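PA0821 (Pseudomonas aeruginosa, PDB 7DRG) probably acts as an immunity protein (antitoxin) that protects the bacterium from a VRR-NUC-domain effector of its type VI secretion system. Local coordinates at residues T43-K48 / P220-T225; E174-Y179 / N238-L243; A260-G265 / V269-A274; L292-L297 / K329-E334. All coordinates share one frame; numbering follows the deposited sequence.

Contact 1. Residues T43-K48 / P220-T225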
# COMPACT_ATOMS: atom_id res chain seq x y z
N THR B 43 3.42 -17.65 16.66
CA THR B 43 4.88 -17.74 16.60
C THR B 43 5.42 -17.84 18.02
O THR B 43 5.11 -16.98 18.86
CB THR B 43 5.46 -16.51 15.91
OG1 THR B 43 4.92 -16.39 14.59
CG2 THR B 43 6.97 -16.58 15.84
N LEU B 44 6.20 -18.88 18.29
CA LEU B 44 6.76 -19.11 19.62
C LEU B 44 8.27 -19.28 19.49
O LEU B 44 8.74 -20.13 18.73
CB LEU B 44 6.15 -20.36 20.27
CG LEU B 44 4.64 -20.33 20.53
CD1 LEU B 44 4.18 -21.68 21.06
CD2 LEU B 44 4.30 -19.23 21.51
N TYR B 45 9.02 -18.45 20.21
CA TYR B 45 10.48 -18.56 20.28
C TYR B 45 10.84 -19.29 21.57
O TYR B 45 10.48 -18.84 22.65
CB TYR B 45 11.13 -17.18 20.26
CG TYR B 45 10.82 -16.29 19.06
CD1 TYR B 45 9.64 -15.56 19.00
CD2 TYR B 45 11.74 -16.14 18.02
CE1 TYR B 45 9.37 -14.71 17.92
CE2 TYR B 45 11.48 -15.31 16.95
CZ TYR B 45 10.30 -14.60 16.91
OH TYR B 45 10.05 -13.76 15.83
N PHE B 46 11.57 -20.41 21.45
CA PHE B 46 11.80 -21.27 22.61
C PHE B 46 13.21 -21.85 22.55
O PHE B 46 13.86 -21.82 21.51
CB PHE B 46 10.76 -22.40 22.69
CG PHE B 46 10.87 -23.40 21.57
CD1 PHE B 46 10.32 -23.13 20.33
CD2 PHE B 46 11.52 -24.61 21.76
CE1 PHE B 46 10.43 -24.04 19.29
CE2 PHE B 46 11.62 -25.53 20.73
CZ PHE B 46 11.07 -25.24 19.49
N LYS B 47 13.65 -22.42 23.67
CA LYS B 47 15.00 -22.97 23.74
C LYS B 47 14.98 -24.47 23.99
O LYS B 47 13.93 -25.08 24.22
CB LYS B 47 15.83 -22.25 24.82
CG LYS B 47 16.03 -20.77 24.50
CD LYS B 47 17.04 -20.11 25.42
CE LYS B 47 17.17 -18.63 25.10
NZ LYS B 47 18.23 -17.99 25.94
N LYS B 48 16.18 -25.06 23.88
CA LYS B 48 16.44 -26.48 24.16
C LYS B 48 15.78 -27.41 23.15
O LYS B 48 15.47 -28.56 23.46
CB LYS B 48 16.02 -26.85 25.59
CG LYS B 48 16.74 -26.03 26.65
CD LYS B 48 16.22 -26.37 28.03
CE LYS B 48 17.24 -27.17 28.81
NZ LYS B 48 16.63 -27.76 30.03
N PRO B 220 21.97 -10.64 16.13
CA PRO B 220 22.42 -9.87 17.30
C PRO B 220 21.36 -8.93 17.84
O PRO B 220 21.32 -8.67 19.04
CB PRO B 220 23.64 -9.09 16.78
CG PRO B 220 24.06 -9.81 15.55
CD PRO B 220 22.82 -10.39 14.95
N GLU B 221 20.48 -8.43 16.97
CA GLU B 221 19.43 -7.53 17.41
C GLU B 221 18.44 -8.20 18.36
O GLU B 221 17.78 -7.50 19.14
CB GLU B 221 18.69 -6.95 16.20
CG GLU B 221 19.50 -5.94 15.38
CD GLU B 221 20.30 -6.57 14.24
OE1 GLU B 221 20.53 -7.80 14.25
OE2 GLU B 221 20.70 -5.82 13.32
N PHE B 222 18.36 -9.52 18.32
CA PHE B 222 17.36 -10.22 19.17
C PHE B 222 17.91 -10.55 20.57
O PHE B 222 17.14 -11.00 21.39
CB PHE B 222 16.85 -11.46 18.44
CG PHE B 222 15.37 -11.49 18.14
CD1 PHE B 222 14.77 -10.51 17.40
CD2 PHE B 222 14.60 -12.53 18.61
CE1 PHE B 222 13.42 -10.55 17.13
CE2 PHE B 222 13.24 -12.57 18.35
CZ PHE B 222 12.66 -11.58 17.60
N LYS B 223 19.19 -10.30 20.82
CA LYS B 223 19.77 -10.64 22.12
C LYS B 223 19.09 -9.97 23.31
O LYS B 223 18.93 -10.64 24.35
CB LYS B 223 21.27 -10.32 22.11
CG LYS B 223 22.10 -10.96 20.97
CD LYS B 223 22.81 -12.24 21.39
CE LYS B 223 23.99 -12.55 20.46
NZ LYS B 223 23.57 -12.98 19.10
N PRO B 224 18.71 -8.68 23.26
CA PRO B 224 18.07 -8.08 24.44
C PRO B 224 16.82 -8.82 24.89
O PRO B 224 16.14 -9.49 24.10
CB PRO B 224 17.74 -6.66 23.97
CG PRO B 224 18.76 -6.36 22.94
CD PRO B 224 18.97 -7.67 22.22
N THR B 225 16.52 -8.71 26.18
CA THR B 225 15.36 -9.36 26.78
C THR B 225 14.13 -8.50 26.50
O THR B 225 13.62 -7.77 27.36
CB THR B 225 15.58 -9.57 28.27
OG1 THR B 225 16.81 -10.27 28.47
CG2 THR B 225 14.45 -10.39 28.87

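Contact 2. Residues E174-Y179 / N238-L243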
# COMPACT_ATOMS: atom_id res chain seq x y z
N GLU B 174 7.55 -23.71 27.15
CA GLU B 174 8.00 -22.61 28.00
C GLU B 174 8.79 -21.58 27.19
O GLU B 174 9.98 -21.37 27.43
CB GLU B 174 8.81 -23.13 29.18
CG GLU B 174 8.02 -24.15 30.01
CD GLU B 174 8.42 -24.19 31.47
OE1 GLU B 174 9.62 -24.40 31.75
OE2 GLU B 174 7.53 -24.02 32.34
N PRO B 175 8.15 -20.92 26.23
CA PRO B 175 8.87 -20.06 25.29
C PRO B 175 9.40 -18.80 25.95
O PRO B 175 8.95 -18.39 27.02
CB PRO B 175 7.82 -19.71 24.23
CG PRO B 175 6.68 -20.68 24.46
CD PRO B 175 6.71 -20.97 25.92
N GLU B 176 10.37 -18.18 25.27
CA GLU B 176 10.89 -16.90 25.74
C GLU B 176 9.93 -15.76 25.42
O GLU B 176 9.78 -14.82 26.22
CB GLU B 176 12.25 -16.63 25.09
CG GLU B 176 13.21 -17.81 25.14
CD GLU B 176 13.77 -18.05 26.52
OE1 GLU B 176 14.33 -17.09 27.10
OE2 GLU B 176 13.64 -19.19 27.03
N GLN B 177 9.28 -15.83 24.27
CA GLN B 177 8.42 -14.76 23.77
C GLN B 177 7.62 -15.31 22.61
O GLN B 177 7.94 -16.37 22.06
CB GLN B 177 9.23 -13.54 23.33
CG GLN B 177 10.25 -13.86 22.25
CD GLN B 177 11.04 -12.65 21.81
OE1 GLN B 177 10.46 -11.66 21.34
NE2 GLN B 177 12.37 -12.71 21.94
N GLY B 178 6.58 -14.58 22.24
CA GLY B 178 5.73 -15.06 21.17
C GLY B 178 4.54 -14.15 20.96
O GLY B 178 4.31 -13.20 21.72
N TYR B 179 3.78 -14.46 19.92
CA TYR B 179 2.61 -13.67 19.55
C TYR B 179 1.77 -14.48 18.57
O TYR B 179 2.26 -15.42 17.94
CB TYR B 179 3.00 -12.32 18.91
CG TYR B 179 4.17 -12.42 17.97
CD1 TYR B 179 3.99 -12.82 16.65
CD2 TYR B 179 5.46 -12.15 18.41
CE1 TYR B 179 5.08 -12.95 15.79
CE2 TYR B 179 6.56 -12.28 17.56
CZ TYR B 179 6.36 -12.67 16.26
OH TYR B 179 7.45 -12.79 15.44
N ASN B 238 8.51 -15.24 32.24
CA ASN B 238 8.48 -14.55 33.53
C ASN B 238 9.49 -13.41 33.59
O ASN B 238 9.22 -12.39 34.22
CB ASN B 238 8.72 -15.54 34.67
CG ASN B 238 7.45 -16.27 35.07
OD1 ASN B 238 6.34 -15.81 34.80
ND2 ASN B 238 7.60 -17.41 35.74
N GLU B 239 10.64 -13.55 32.92
CA GLU B 239 11.61 -12.46 32.96
C GLU B 239 11.08 -11.22 32.24
O GLU B 239 11.20 -10.10 32.74
CB GLU B 239 12.95 -12.89 32.36
CG GLU B 239 13.93 -11.73 32.33
CD GLU B 239 15.37 -12.16 32.10
OE1 GLU B 239 15.59 -13.24 31.52
OE2 GLU B 239 16.27 -11.39 32.50
N ARG B 240 10.49 -11.40 31.05
CA ARG B 240 9.90 -10.26 30.35
C ARG B 240 8.71 -9.70 31.12
O ARG B 240 8.50 -8.48 31.15
CB ARG B 240 9.47 -10.67 28.94
CG ARG B 240 10.64 -10.81 28.00
CD ARG B 240 10.27 -11.55 26.71
NE ARG B 240 11.36 -11.43 25.76
CZ ARG B 240 12.46 -12.19 25.78
NH1 ARG B 240 12.59 -13.15 26.70
NH2 ARG B 240 13.40 -11.99 24.88
N LEU B 241 7.93 -10.58 31.75
CA LEU B 241 6.80 -10.12 32.56
C LEU B 241 7.27 -9.23 33.70
O LEU B 241 6.66 -8.19 33.98
CB LEU B 241 6.03 -11.33 33.08
CG LEU B 241 4.83 -11.05 33.99
CD1 LEU B 241 3.80 -10.19 33.28
CD2 LEU B 241 4.22 -12.37 34.43
N ALA B 242 8.36 -9.61 34.36
CA ALA B 242 8.90 -8.78 35.44
C ALA B 242 9.43 -7.45 34.91
O ALA B 242 9.21 -6.40 35.53
CB ALA B 242 10.01 -9.54 36.18
N LEU B 243 10.11 -7.47 33.76
CA LEU B 243 10.59 -6.22 33.17
C LEU B 243 9.45 -5.31 32.75
O LEU B 243 9.64 -4.09 32.68
CB LEU B 243 11.49 -6.52 31.97
CG LEU B 243 12.90 -7.02 32.29
CD1 LEU B 243 13.56 -7.62 31.05
CD2 LEU B 243 13.76 -5.90 32.85
O HOH W 1 15.03 -14.81 25.89

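Contact 3. Residues A260-G265 / V269-A274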
# COMPACT_ATOMS: atom_id res chain seq x y z
N ALA B 260 -7.73 -10.82 28.46
CA ALA B 260 -7.68 -12.03 29.26
C ALA B 260 -6.22 -12.43 29.45
O ALA B 260 -5.36 -12.14 28.62
CB ALA B 260 -8.45 -13.18 28.59
N PHE B 261 -5.96 -13.10 30.57
CA PHE B 261 -4.61 -13.52 30.94
C PHE B 261 -4.61 -15.01 31.21
O PHE B 261 -5.44 -15.51 31.98
CB PHE B 261 -4.11 -12.74 32.16
CG PHE B 261 -4.10 -11.26 31.95
CD1 PHE B 261 -5.25 -10.52 32.11
CD2 PHE B 261 -2.94 -10.62 31.54
CE1 PHE B 261 -5.25 -9.15 31.89
CE2 PHE B 261 -2.93 -9.25 31.33
CZ PHE B 261 -4.09 -8.52 31.50
N TYR B 262 -3.71 -15.72 30.55
CA TYR B 262 -3.55 -17.15 30.71
C TYR B 262 -2.18 -17.41 31.31
O TYR B 262 -1.16 -17.28 30.63
CB TYR B 262 -3.73 -17.89 29.39
CG TYR B 262 -5.06 -17.60 28.73
CD1 TYR B 262 -6.23 -18.23 29.16
CD2 TYR B 262 -5.16 -16.68 27.70
CE1 TYR B 262 -7.44 -17.96 28.57
CE2 TYR B 262 -6.37 -16.40 27.09
CZ TYR B 262 -7.50 -17.04 27.53
OH TYR B 262 -8.71 -16.76 26.93
N ARG B 263 -2.17 -17.77 32.59
CA ARG B 263 -0.94 -18.21 33.24
C ARG B 263 -0.74 -19.67 32.91
O ARG B 263 -1.42 -20.55 33.44
CB ARG B 263 -1.01 -17.96 34.74
CG ARG B 263 -0.33 -16.67 35.16
CD ARG B 263 -0.36 -16.42 36.67
NE ARG B 263 0.27 -17.50 37.43
CZ ARG B 263 -0.34 -18.18 38.39
NH1 ARG B 263 -1.59 -17.90 38.72
NH2 ARG B 263 0.32 -19.15 39.02
N TYR B 264 0.15 -19.94 31.98
CA TYR B 264 0.76 -21.24 31.87
C TYR B 264 1.94 -21.22 32.85
O TYR B 264 2.09 -20.28 33.63
CB TYR B 264 1.12 -21.53 30.41
CG TYR B 264 2.23 -20.65 29.90
CD1 TYR B 264 1.97 -19.38 29.39
CD2 TYR B 264 3.54 -21.09 29.95
CE1 TYR B 264 2.99 -18.59 28.95
CE2 TYR B 264 4.56 -20.31 29.52
CZ TYR B 264 4.29 -19.06 29.01
OH TYR B 264 5.33 -18.28 28.58
N GLY B 265 2.77 -22.25 32.84
CA GLY B 265 3.82 -22.39 33.83
C GLY B 265 4.69 -21.20 34.20
O GLY B 265 4.54 -20.64 35.29
N VAL B 269 0.23 -15.60 28.72
CA VAL B 269 -0.29 -15.19 27.42
C VAL B 269 -1.39 -14.17 27.66
O VAL B 269 -2.31 -14.40 28.46
CB VAL B 269 -0.83 -16.38 26.60
CG1 VAL B 269 -1.51 -15.86 25.31
CG2 VAL B 269 0.29 -17.33 26.25
N ILE B 270 -1.30 -13.04 26.97
CA ILE B 270 -2.29 -11.98 27.04
C ILE B 270 -3.14 -12.05 25.78
O ILE B 270 -2.60 -12.12 24.67
CB ILE B 270 -1.62 -10.60 27.16
CG1 ILE B 270 -0.67 -10.57 28.35
CG2 ILE B 270 -2.68 -9.49 27.27
CD1 ILE B 270 0.15 -9.31 28.46
N GLN B 271 -4.46 -12.06 25.95
CA GLN B 271 -5.40 -12.02 24.83
C GLN B 271 -5.96 -10.60 24.74
O GLN B 271 -6.59 -10.12 25.69
CB GLN B 271 -6.53 -13.04 25.02
CG GLN B 271 -7.63 -12.93 23.96
CD GLN B 271 -8.76 -13.93 24.17
OE1 GLN B 271 -8.61 -14.91 24.91
NE2 GLN B 271 -9.88 -13.70 23.50
N ALA B 272 -5.72 -9.94 23.61
CA ALA B 272 -6.13 -8.55 23.43
C ALA B 272 -7.37 -8.52 22.55
O ALA B 272 -7.29 -8.39 21.33
CB ALA B 272 -5.00 -7.73 22.81
N GLY B 273 -8.55 -8.60 23.17
CA GLY B 273 -9.79 -8.47 22.45
C GLY B 273 -10.47 -9.80 22.17
O GLY B 273 -9.90 -10.88 22.35
N ALA B 274 -11.71 -9.69 21.70
CA ALA B 274 -12.59 -10.85 21.51
C ALA B 274 -12.20 -11.69 20.31
O ALA B 274 -12.64 -12.84 20.21
CB ALA B 274 -14.04 -10.38 21.36

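Contact 4. Residues L292-L297 / K329-E334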
# COMPACT_ATOMS: atom_id res chain seq x y z
N LEU B 292 -3.72 -0.34 23.26
CA LEU B 292 -3.61 -0.31 24.72
C LEU B 292 -2.54 -1.28 25.21
O LEU B 292 -1.76 -0.95 26.11
CB LEU B 292 -4.97 -0.61 25.35
CG LEU B 292 -6.03 0.48 25.13
CD1 LEU B 292 -7.37 -0.01 25.64
CD2 LEU B 292 -5.63 1.79 25.81
N LEU B 293 -2.47 -2.48 24.63
CA LEU B 293 -1.45 -3.43 25.07
C LEU B 293 -0.06 -2.97 24.65
O LEU B 293 0.89 -3.09 25.43
CB LEU B 293 -1.75 -4.82 24.51
CG LEU B 293 -0.74 -5.88 24.96
CD1 LEU B 293 -0.72 -6.03 26.48
CD2 LEU B 293 -1.08 -7.20 24.32
N ASN B 294 0.08 -2.45 23.43
CA ASN B 294 1.38 -1.95 22.98
C ASN B 294 1.86 -0.83 23.88
O ASN B 294 3.06 -0.73 24.17
CB ASN B 294 1.29 -1.50 21.52
CG ASN B 294 2.57 -0.84 21.02
OD1 ASN B 294 3.49 -1.52 20.58
ND2 ASN B 294 2.60 0.49 21.07
N HIS B 295 0.95 0.03 24.34
CA HIS B 295 1.33 1.11 25.25
C HIS B 295 1.89 0.55 26.55
O HIS B 295 2.90 1.05 27.07
CB HIS B 295 0.13 2.01 25.51
CG HIS B 295 0.47 3.28 26.24
ND1 HIS B 295 1.08 4.34 25.62
CD2 HIS B 295 0.28 3.64 27.53
CE1 HIS B 295 1.26 5.31 26.50
NE2 HIS B 295 0.78 4.91 27.66
N ALA B 296 1.26 -0.50 27.09
CA ALA B 296 1.72 -1.09 28.35
C ALA B 296 3.06 -1.80 28.21
O ALA B 296 3.82 -1.87 29.18
CB ALA B 296 0.67 -2.07 28.88
N LEU B 297 3.38 -2.33 27.03
CA LEU B 297 4.55 -3.17 26.85
C LEU B 297 5.68 -2.52 26.05
O LEU B 297 6.73 -3.14 25.90
CB LEU B 297 4.16 -4.49 26.18
CG LEU B 297 3.19 -5.37 26.96
CD1 LEU B 297 2.96 -6.69 26.23
CD2 LEU B 297 3.71 -5.62 28.37
N LYS B 329 7.07 0.52 15.58
CA LYS B 329 6.41 1.59 16.32
C LYS B 329 4.99 1.86 15.84
O LYS B 329 4.38 2.85 16.29
CB LYS B 329 7.21 2.89 16.22
CG LYS B 329 8.70 2.80 16.49
CD LYS B 329 9.33 4.18 16.22
CE LYS B 329 10.83 4.12 15.97
NZ LYS B 329 11.60 3.80 17.21
N ARG B 330 4.43 1.02 14.97
CA ARG B 330 3.20 1.37 14.26
C ARG B 330 2.00 1.56 15.17
O ARG B 330 1.05 2.25 14.78
CB ARG B 330 2.89 0.31 13.20
CG ARG B 330 2.53 -1.02 13.80
CD ARG B 330 2.69 -2.18 12.81
NE ARG B 330 2.21 -3.39 13.47
CZ ARG B 330 2.88 -4.04 14.43
NH1 ARG B 330 4.08 -3.63 14.80
NH2 ARG B 330 2.33 -5.10 15.01
N LEU B 331 2.01 0.99 16.37
CA LEU B 331 0.87 1.10 17.27
C LEU B 331 1.03 2.18 18.33
O LEU B 331 0.10 2.41 19.12
CB LEU B 331 0.63 -0.26 17.95
CG LEU B 331 0.29 -1.44 17.03
CD1 LEU B 331 0.40 -2.78 17.79
CD2 LEU B 331 -1.10 -1.28 16.47
N ASP B 332 2.18 2.86 18.38
CA ASP B 332 2.45 3.84 19.43
C ASP B 332 1.50 5.02 19.36
O ASP B 332 1.16 5.51 18.27
CB ASP B 332 3.89 4.35 19.32
CG ASP B 332 4.92 3.33 19.78
OD1 ASP B 332 4.52 2.27 20.30
OD2 ASP B 332 6.12 3.62 19.63
N VAL B 333 1.08 5.50 20.53
CA VAL B 333 0.25 6.69 20.68
C VAL B 333 0.83 7.54 21.81
O VAL B 333 1.68 7.09 22.58
CB VAL B 333 -1.23 6.35 20.96
CG1 VAL B 333 -1.84 5.56 19.81
CG2 VAL B 333 -1.37 5.60 22.27
N GLU B 334 0.35 8.78 21.91
CA GLU B 334 0.76 9.65 23.00
C GLU B 334 0.03 9.27 24.29
O GLU B 334 -1.13 8.85 24.26
CB GLU B 334 0.47 11.12 22.67
CG GLU B 334 1.16 11.65 21.43
CD GLU B 334 2.67 11.46 21.47
OE1 GLU B 334 3.25 11.56 22.57
OE2 GLU B 334 3.26 11.21 20.40
O HOH W 2 3.88 -0.60 17.74
O HOH W 3 0.24 2.03 21.83
O HOH W 4 1.92 3.99 22.89

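Contact 1. Residues T43-K48 / P220-T225
Y45 and F222 meet ring to ring where strand 34-46, paired antiparallel with strand 177-180, receives a short 3-10 turn (220-222) from the long loop between helix 213-216 and strand 233-237. The side chain of Y45 shows how one residue can serve both sheet and loop. Its CB leaves the strand toward the turn, and with CG anti to the carbonyl carbon (chi1 -58°) the ring stands against F222. Passing outward, Y45 CD2 is the first atom to feel the partner, at 3.9 Å from F222 CE2. Y45 CE2 makes the tightest approach, 3.5 Å from F222 CE2, which lies over one face of the tyrosine, displaced toward the rim. Y45 CZ comes next, 3.9 Å from F222 CZ. The planes are inclined by 44° and the ring centroids of Y45 and F222 lie 5.2 Å apart, an oblique pairing that is neither a parallel stack nor edge-to-face. L216 of helix 213-216 touches both rings, while F222 is itself stacked with Y302, so the pair belongs to a larger apolar cluster. F222 holds its ring here at a nearly eclipsed first torsion (chi1 -119°), a sign of mild local strain. The tyrosine ends in a polar atom with a separate task, a hydrogen bond to the hydroxyl of Y179 on the adjacent strand. Even so, Y45 OH also lies 3.8 Å from F222 CZ.

Contact 2. Residues E174-Y179 / N238-L243
Q177 of strand 177-180 and R240, in the first turn of helix 238-243, form the nearest backbone approach, with Q177 CA and R240 CA 8.1 Å apart, so side chains bridge the interval. R240 does most of the spanning. Its chain runs straight from CG to NE and turns only at the end (chi4 81°), presenting one guanidinium face to the aliphatic part of Q177, with Q177 CB 3.9 Å from R240 NE. The amide and guanidinium planes are inclined by 38°. Q177 NE2 and R240 NH2 come within 3.2 Å, but both are donors and do not bond; Q177 NE2 turns to Y302 OH, and R240 NE to the carbonyl of R226. The helix follows directly on strand 233-237, the antiparallel neighbour of strand 177-180, and L235 there is hydrogen-bonded through its backbone to G178. E176 touches by its stem, E176 CB lying 3.8 Å from R240 NH1. The side chain bends at chi2 (-73°), yet its carboxylate stops short of a salt bridge, with E176 OE1 4.3 Å from R240 NH1. A water in the guanidinium plane donates to E176 OE1 (2.7 Å) and accepts from R240 NH1 (3.1 Å).

Contact 3. Residues A260-G265 / V269-A274
Y262 and Q271 place their flat groups almost in one plane, ring and amide only 17° apart, with Q271 OE1 at the edge of the ring rather than over a face. Y262 OH donates to Q271 OE1 at 2.7 Å, almost in line with the amide C=O, and is also hydrogen-bonded to L358 N. The other end of the amide is fixed too: Q271 NE2 donates to G273 O in the loop just after its own strand (3.0 Å) and also bonds to the carbonyl of N356. This double use holds the amide flat and settles its flip. Obliquely placed, Y264 CE1 touches V269 CG2 at 4.0 Å and F261 CD2 lies 3.9 Å from I270 CG1. The strands that carry these groups form an antiparallel β-hairpin. A260 with Q271 and Y262 with V269 are hydrogen-bonded pairs, the bond from Q271 N to A260 O being 2.8 Å and nearly straight (176°), while F261 with I270 is the non-hydrogen-bonded pair between them. The face carrying Y262, V269 and Q271 packs on L163 and I167 of helix 161-173; on the opposite face F261 rests on helix 247-251, and strand 267-272 continues the sheet into strand 233-237.

Contact 4. Residues L292-L297 / K329-E334
D332 OD1 is gripped by two donors, the side-chain amide of N294 and, in a salt bridge, the guanidinium of R301. N294 ND2 reaches D332 OD1 at 2.7 Å with a fairly straight N-H (162°), the oxygen lying in the amide plane; the carboxylate itself is turned by 36° from that plane. The second amide hydrogen is also engaged: N294 ND2 donates to a water at 2.9 Å, and this water donates in turn to L331 O (2.7 Å). Another water serves the oxygen of the amide: it donates to N294 OD1 at 3.0 Å and accepts from L331 N at 2.8 Å. The asparagine is thereby locked in rotation against a type I β-turn, K329 to D332, that follows helix 321-328, while N294 itself belongs to helix 288-297. With CG anti to the backbone N (chi1 175°), its amide lies against the apolar stem of L331, N294 CG being 3.7 Å from L331 CB. A third water, in the ring plane of H295, joins H295 ND1 to V333 N. V333 packs on I338 and W341 of helix 338-348, and R330, in the turn, touches L317 of the second subunit.

How the contacts relate
Contacts 1 and 2 interlock, their centres 10 Å apart and their segments alternating along the chain: Y45 O receives a probable backbone bond from E176 N (2.7 Å), and T225 packs on L243. Y302 ties them further, stacking on F222 of one and bonding Q177 of the other. Contact 2 lies about 12 Å, centre to centre, from contact 3, which it just touches where P175 meets Y264; strand 233-237 stands between their strands in the sheet. Contact 4 joins through L293, whose CD1 lies 3.9 Å from I270 CD1 of contact 3, but it remains about 8 Å from contact 1 at the nearest atoms. Packing thus passes from contact 1 through 2 and 3 to contact 4.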